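Local coordinates for protein trehalose-6-phosphate phosphatase (Neosartorya fumigata, PDB 5DXL) that belongs to the trehalose-phosphatase family of the HAD clan and lays a helix over a beta-hairpin in the smaller of its two lobes, at residues M110-T124 against F131-Y143. Numbering follows the deposited sequence.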
loop_
_atom_site.group_PDB
_atom_site.type_symbol
_atom_site.label_atom_id
_atom_site.label_comp_id
_atom_site.label_asym_id
_atom_site.label_seq_id
_atom_site.Cartn_x
_atom_site.Cartn_y
_atom_site.Cartn_z
HETATM N N MSE A 110 14.126 -14.910 -7.573
HETATM C CA MSE A 110 13.942 -15.284 -6.181
HETATM C C MSE A 110 14.962 -16.334 -5.735
HETATM O O MSE A 110 14.700 -17.138 -4.836
HETATM C CB MSE A 110 12.514 -15.760 -5.947
HETATM C CG MSE A 110 11.526 -14.608 -6.107
HETATM SE SE MSE A 110 9.733 -15.067 -5.509
HETATM C CE MSE A 110 9.154 -16.012 -7.129
ATOM N N GLY A 111 16.135 -16.301 -6.362
ATOM C CA GLY A 111 17.230 -17.171 -5.962
ATOM C C GLY A 111 17.597 -17.000 -4.495
ATOM O O GLY A 111 18.119 -17.932 -3.881
ATOM N N TRP A 112 17.329 -15.809 -3.957
ATOM C CA TRP A 112 17.580 -15.532 -2.537
ATOM C C TRP A 112 16.846 -16.514 -1.631
ATOM O O TRP A 112 17.307 -16.809 -0.520
ATOM C CB TRP A 112 17.184 -14.088 -2.182
ATOM C CG TRP A 112 15.743 -13.740 -2.406
ATOM C CD1 TRP A 112 15.204 -13.161 -3.525
ATOM C CD2 TRP A 112 14.658 -13.919 -1.484
ATOM N NE1 TRP A 112 13.851 -12.977 -3.356
ATOM C CE2 TRP A 112 13.490 -13.429 -2.113
ATOM C CE3 TRP A 112 14.560 -14.438 -0.186
ATOM C CZ2 TRP A 112 12.240 -13.457 -1.495
ATOM C CZ3 TRP A 112 13.317 -14.464 0.426
ATOM C CH2 TRP A 112 12.175 -13.979 -0.228
ATOM N N GLN A 113 15.716 -17.040 -2.094
ATOM C CA GLN A 113 14.936 -17.951 -1.265
ATOM C C GLN A 113 15.697 -19.242 -0.958
ATOM O O GLN A 113 15.534 -19.820 0.109
ATOM C CB GLN A 113 13.600 -18.277 -1.920
ATOM C CG GLN A 113 12.680 -17.079 -1.980
ATOM C CD GLN A 113 11.233 -17.479 -2.115
ATOM O OE1 GLN A 113 10.909 -18.663 -2.169
ATOM N NE2 GLN A 113 10.347 -16.491 -2.165
ATOM N N LYS A 114 16.522 -19.689 -1.900
ATOM C CA LYS A 114 17.300 -20.900 -1.703
ATOM C C LYS A 114 18.275 -20.707 -0.544
ATOM O O LYS A 114 18.383 -21.552 0.342
ATOM C CB LYS A 114 18.060 -21.280 -2.984
ATOM C CG LYS A 114 18.884 -22.562 -2.852
ATOM C CD LYS A 114 19.504 -22.988 -4.190
ATOM C CE LYS A 114 20.369 -24.230 -4.016
ATOM N NZ LYS A 114 20.733 -24.850 -5.317
ATOM N N GLU A 115 18.973 -19.580 -0.546
ATOM C CA GLU A 115 19.965 -19.328 0.492
ATOM C C GLU A 115 19.304 -19.061 1.841
ATOM O O GLU A 115 19.778 -19.526 2.874
ATOM C CB GLU A 115 20.861 -18.157 0.105
ATOM C CG GLU A 115 22.079 -18.018 0.995
ATOM C CD GLU A 115 23.111 -17.060 0.440
ATOM O OE1 GLU A 115 22.980 -16.666 -0.737
ATOM O OE2 GLU A 115 24.051 -16.702 1.184
ATOM N N VAL A 116 18.204 -18.314 1.835
ATOM C CA VAL A 116 17.511 -18.017 3.086
ATOM C C VAL A 116 16.960 -19.290 3.719
ATOM O O VAL A 116 17.050 -19.464 4.934
ATOM C CB VAL A 116 16.377 -16.980 2.877
ATOM C CG1 VAL A 116 15.524 -16.833 4.147
ATOM C CG2 VAL A 116 16.963 -15.637 2.492
HETATM N N MSE A 117 16.418 -20.200 2.911
HETATM C CA MSE A 117 15.957 -21.485 3.426
HETATM C C MSE A 117 17.105 -22.278 4.068
HETATM O O MSE A 117 16.948 -22.855 5.141
HETATM C CB MSE A 117 15.309 -22.319 2.318
HETATM C CG MSE A 117 13.927 -21.834 1.896
HETATM SE SE MSE A 117 12.674 -21.772 3.407
HETATM C CE MSE A 117 12.633 -23.661 3.822
ATOM N N GLU A 118 18.255 -22.292 3.399
ATOM C CA GLU A 118 19.414 -23.019 3.896
ATOM C C GLU A 118 19.845 -22.460 5.255
ATOM O O GLU A 118 20.091 -23.219 6.204
ATOM C CB GLU A 118 20.554 -22.944 2.875
ATOM C CG GLU A 118 21.682 -23.917 3.121
ATOM C CD GLU A 118 22.634 -23.995 1.942
ATOM O OE1 GLU A 118 22.249 -23.554 0.834
ATOM O OE2 GLU A 118 23.765 -24.492 2.128
ATOM N N VAL A 119 19.913 -21.137 5.344
ATOM C CA VAL A 119 20.282 -20.456 6.579
ATOM C C VAL A 119 19.232 -20.671 7.672
ATOM O O VAL A 119 19.561 -21.030 8.804
ATOM C CB VAL A 119 20.477 -18.952 6.347
ATOM C CG1 VAL A 119 20.577 -18.196 7.671
ATOM C CG2 VAL A 119 21.703 -18.699 5.479
ATOM N N PHE A 120 17.965 -20.448 7.343
ATOM C CA PHE A 120 16.913 -20.683 8.325
ATOM C C PHE A 120 16.878 -22.146 8.795
ATOM O O PHE A 120 16.642 -22.415 9.975
ATOM C CB PHE A 120 15.535 -20.285 7.755
ATOM C CG PHE A 120 15.225 -18.803 7.812
ATOM C CD1 PHE A 120 16.047 -17.900 8.462
ATOM C CD2 PHE A 120 14.066 -18.319 7.203
ATOM C CE1 PHE A 120 15.725 -16.540 8.501
ATOM C CE2 PHE A 120 13.732 -16.968 7.244
ATOM C CZ PHE A 120 14.560 -16.078 7.888
ATOM N N GLN A 121 17.112 -23.098 7.892
ATOM C CA GLN A 121 17.053 -24.507 8.279
ATOM C C GLN A 121 18.167 -24.825 9.265
ATOM O O GLN A 121 17.986 -25.595 10.210
ATOM C CB GLN A 121 17.165 -25.422 7.057
ATOM C CG GLN A 121 17.130 -26.902 7.403
ATOM C CD GLN A 121 15.814 -27.329 8.041
ATOM O OE1 GLN A 121 14.759 -26.756 7.761
ATOM N NE2 GLN A 121 15.873 -28.342 8.903
ATOM N N HIS A 122 19.310 -24.199 9.033
ATOM C CA HIS A 122 20.477 -24.373 9.885
ATOM C C HIS A 122 20.179 -23.913 11.299
ATOM O O HIS A 122 20.421 -24.650 12.263
ATOM C CB HIS A 122 21.651 -23.595 9.317
ATOM C CG HIS A 122 22.930 -23.814 10.054
ATOM N ND1 HIS A 122 23.404 -22.930 11.000
ATOM C CD2 HIS A 122 23.842 -24.808 9.971
ATOM C CE1 HIS A 122 24.552 -23.379 11.473
ATOM N NE2 HIS A 122 24.841 -24.516 10.865
ATOM N N PHE A 123 19.647 -22.697 11.416
ATOM C CA PHE A 123 19.314 -22.138 12.720
ATOM C C PHE A 123 18.141 -22.864 13.357
ATOM O O PHE A 123 18.065 -22.956 14.584
ATOM C CB PHE A 123 19.017 -20.640 12.617
ATOM C CG PHE A 123 20.244 -19.785 12.640
ATOM C CD1 PHE A 123 20.748 -19.308 13.844
ATOM C CD2 PHE A 123 20.918 -19.481 11.468
ATOM C CE1 PHE A 123 21.891 -18.518 13.876
ATOM C CE2 PHE A 123 22.062 -18.696 11.487
ATOM C CZ PHE A 123 22.557 -18.219 12.702
ATOM N N THR A 124 17.226 -23.387 12.542
ATOM C CA THR A 124 16.108 -24.144 13.086
ATOM C C THR A 124 16.586 -25.417 13.786
ATOM O O THR A 124 16.186 -25.699 14.916
ATOM C CB THR A 124 15.089 -24.495 11.998
ATOM O OG1 THR A 124 14.546 -23.270 11.493
ATOM C CG2 THR A 124 13.963 -25.343 12.565
ATOM N N PHE A 131 10.734 -22.708 14.008
ATOM C CA PHE A 131 10.293 -23.312 12.755
ATOM C C PHE A 131 10.237 -22.287 11.638
ATOM O O PHE A 131 10.261 -21.081 11.878
ATOM C CB PHE A 131 8.920 -23.989 12.915
ATOM C CG PHE A 131 7.785 -23.036 13.162
ATOM C CD1 PHE A 131 7.475 -22.630 14.448
ATOM C CD2 PHE A 131 7.010 -22.566 12.109
ATOM C CE1 PHE A 131 6.429 -21.763 14.691
ATOM C CE2 PHE A 131 5.956 -21.688 12.348
ATOM C CZ PHE A 131 5.671 -21.293 13.644
ATOM N N ILE A 132 10.131 -22.787 10.412
ATOM C CA ILE A 132 10.126 -21.933 9.238
ATOM C C ILE A 132 8.737 -21.868 8.642
ATOM O O ILE A 132 8.093 -22.904 8.463
ATOM C CB ILE A 132 11.090 -22.442 8.162
ATOM C CG1 ILE A 132 12.517 -22.504 8.714
ATOM C CG2 ILE A 132 11.006 -21.561 6.909
ATOM C CD1 ILE A 132 13.475 -23.296 7.839
ATOM N N GLU A 133 8.281 -20.647 8.380
ATOM C CA GLU A 133 7.057 -20.407 7.626
ATOM C C GLU A 133 7.427 -19.952 6.228
ATOM O O GLU A 133 8.121 -18.952 6.043
ATOM C CB GLU A 133 6.182 -19.359 8.314
ATOM C CG GLU A 133 5.003 -18.891 7.438
ATOM C CD GLU A 133 4.197 -17.768 8.071
ATOM O OE1 GLU A 133 4.683 -17.139 9.041
ATOM O OE2 GLU A 133 3.064 -17.506 7.596
ATOM N N ARG A 134 6.974 -20.696 5.228
ATOM C CA ARG A 134 7.264 -20.321 3.856
ATOM C C ARG A 134 5.996 -19.822 3.170
ATOM O O ARG A 134 4.985 -20.525 3.123
ATOM C CB ARG A 134 7.874 -21.507 3.104
ATOM C CG ARG A 134 8.187 -21.224 1.645
ATOM C CD ARG A 134 9.329 -22.105 1.149
ATOM N NE ARG A 134 9.981 -21.537 -0.031
ATOM C CZ ARG A 134 11.025 -22.086 -0.644
ATOM N NH1 ARG A 134 11.534 -23.224 -0.188
ATOM N NH2 ARG A 134 11.558 -21.500 -1.711
ATOM N N LYS A 135 6.034 -18.587 2.683
ATOM C CA LYS A 135 4.970 -18.100 1.802
ATOM C C LYS A 135 5.525 -17.898 0.396
ATOM O O LYS A 135 6.716 -18.146 0.159
ATOM C CB LYS A 135 4.368 -16.807 2.342
ATOM C CG LYS A 135 3.558 -16.991 3.610
ATOM C CD LYS A 135 2.441 -15.967 3.684
ATOM C CE LYS A 135 1.505 -16.249 4.844
ATOM N NZ LYS A 135 0.330 -15.331 4.836
ATOM N N ARG A 136 4.668 -17.446 -0.523
ATOM C CA ARG A 136 5.052 -17.253 -1.923
ATOM C C ARG A 136 6.289 -16.377 -2.023
ATOM O O ARG A 136 7.264 -16.712 -2.703
ATOM C CB ARG A 136 3.907 -16.620 -2.722
ATOM C CG ARG A 136 4.161 -16.558 -4.230
ATOM C CD ARG A 136 3.398 -15.411 -4.915
ATOM N NE ARG A 136 1.994 -15.367 -4.534
ATOM C CZ ARG A 136 1.041 -16.083 -5.117
ATOM N NH1 ARG A 136 1.350 -16.902 -6.114
ATOM N NH2 ARG A 136 -0.218 -15.980 -4.707
ATOM N N VAL A 137 6.257 -15.254 -1.322
ATOM C CA VAL A 137 7.282 -14.260 -1.525
ATOM C C VAL A 137 8.056 -13.953 -0.241
ATOM O O VAL A 137 9.176 -13.440 -0.288
ATOM C CB VAL A 137 6.671 -12.989 -2.094
ATOM C CG1 VAL A 137 7.685 -12.273 -2.922
ATOM C CG2 VAL A 137 5.504 -13.362 -2.992
ATOM N N ALA A 138 7.482 -14.271 0.910
ATOM C CA ALA A 138 8.188 -13.982 2.150
ATOM C C ALA A 138 8.535 -15.253 2.898
ATOM O O ALA A 138 7.737 -16.177 2.963
ATOM C CB ALA A 138 7.364 -13.070 3.027
ATOM N N LEU A 139 9.729 -15.281 3.488
ATOM C CA LEU A 139 10.155 -16.418 4.299
ATOM C C LEU A 139 10.339 -15.941 5.726
ATOM O O LEU A 139 10.992 -14.931 5.956
ATOM C CB LEU A 139 11.459 -17.017 3.764
ATOM C CG LEU A 139 11.437 -17.596 2.345
ATOM C CD1 LEU A 139 12.803 -18.149 1.971
ATOM C CD2 LEU A 139 10.389 -18.657 2.240
ATOM N N THR A 140 9.752 -16.660 6.673
ATOM C CA THR A 140 9.763 -16.199 8.060
ATOM C C THR A 140 10.263 -17.276 9.012
ATOM O O THR A 140 9.791 -18.416 8.991
ATOM C CB THR A 140 8.359 -15.740 8.500
ATOM O OG1 THR A 140 7.873 -14.760 7.577
ATOM C CG2 THR A 140 8.429 -15.108 9.889
ATOM N N TRP A 141 11.239 -16.909 9.839
ATOM C CA TRP A 141 11.737 -17.802 10.875
ATOM C C TRP A 141 11.079 -17.441 12.206
ATOM O O TRP A 141 11.214 -16.318 12.665
ATOM C CB TRP A 141 13.269 -17.708 10.976
ATOM C CG TRP A 141 13.843 -18.729 11.906
ATOM C CD1 TRP A 141 13.680 -20.082 11.828
ATOM C CD2 TRP A 141 14.668 -18.491 13.058
ATOM N NE1 TRP A 141 14.359 -20.701 12.856
ATOM C CE2 TRP A 141 14.967 -19.745 13.621
ATOM C CE3 TRP A 141 15.184 -17.340 13.658
ATOM C CZ2 TRP A 141 15.758 -19.879 14.764
ATOM C CZ3 TRP A 141 15.972 -17.480 14.799
ATOM C CH2 TRP A 141 16.246 -18.736 15.332
ATOM N N HIS A 142 10.345 -18.387 12.787
ATOM C CA HIS A 142 9.598 -18.171 14.032
ATOM C C HIS A 142 10.329 -18.809 15.201
ATOM O O HIS A 142 10.783 -19.940 15.087
ATOM C CB HIS A 142 8.193 -18.792 13.949
ATOM C CG HIS A 142 7.279 -18.151 12.945
ATOM N ND1 HIS A 142 6.378 -17.164 13.287
ATOM C CD2 HIS A 142 7.101 -18.380 11.622
ATOM C CE1 HIS A 142 5.690 -16.806 12.215
ATOM N NE2 HIS A 142 6.104 -17.534 11.193
ATOM N N TYR A 143 10.407 -18.124 16.342
ATOM C CA TYR A 143 11.104 -18.718 17.485
ATOM C C TYR A 143 10.485 -18.409 18.857
ATOM O O TYR A 143 11.163 -18.509 19.881
ATOM C CB TYR A 143 12.576 -18.283 17.463
ATOM C CG TYR A 143 12.803 -16.803 17.512
ATOM C CD1 TYR A 143 12.935 -16.143 18.735
ATOM C CD2 TYR A 143 12.891 -16.053 16.349
ATOM C CE1 TYR A 143 13.140 -14.777 18.792
ATOM C CE2 TYR A 143 13.098 -14.683 16.396
ATOM C CZ TYR A 143 13.219 -14.053 17.621
ATOM O OH TYR A 143 13.428 -12.696 17.673
HETATM O O HOH W 1 8.513 -19.559 -1.360
#
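Leu139 and Phe120 fill the apolar centre where helix 112-124 lies over the antiparallel hairpin of strands 131-134 and 139-142. Leu139 CD1 sits among Trp112, Gln113, Val116 and Met117, coming within 3.7 Å of Val116 CG1. The Phe120 ring is sandwiched: Trp141 CB sits over the middle of one face, 3.5 Å from the ring centroid in a CH-pi contact, and Val116 CG1 lies over the opposite face nearer the rim. Ile132 CD1 packs on Phe120 CB at 3.6 Å, while its CG2 branch meets the selenium of Met117, a selenomethionine whose fold about CB-CG (chi2 -57°) brings SE and CE alongside.

At one end, Trp141 NE1 bonds weakly to Thr124 OG1 (2.9 Å, 127° at the hydrogen). That hydroxyl donates in turn to Phe120 O, which Thr124 N approaches from the other face of the carbonyl. At the other end, the Gln113 amide bridges Arg134 and the backbone of Arg136: OE1 accepts from Arg134 NH2 (2.9 Å) in its carbonyl plane, and NE2 donates to Arg136 O (3.1 Å, 166°). Met117 CG lies over one face of the Arg134 guanidinium, and a water accepting from Arg134 NE also bonds to Gln113 OE1. Buried Val137 O has no hydrogen-bonding partner; it faces the edge of Trp112, with CH2 at 3.0 Å.

Helix 148-164 flanks Phe120 and Phe123, and strand 180-185 extends the sheet, consistent with a HAD cap. Apolar contacts thus supply the middle; bonds at both amide atoms set the Gln113 rotation, whereas Phe120 O directs the Thr124 hydroxyl, which Trp141 meets only weakly.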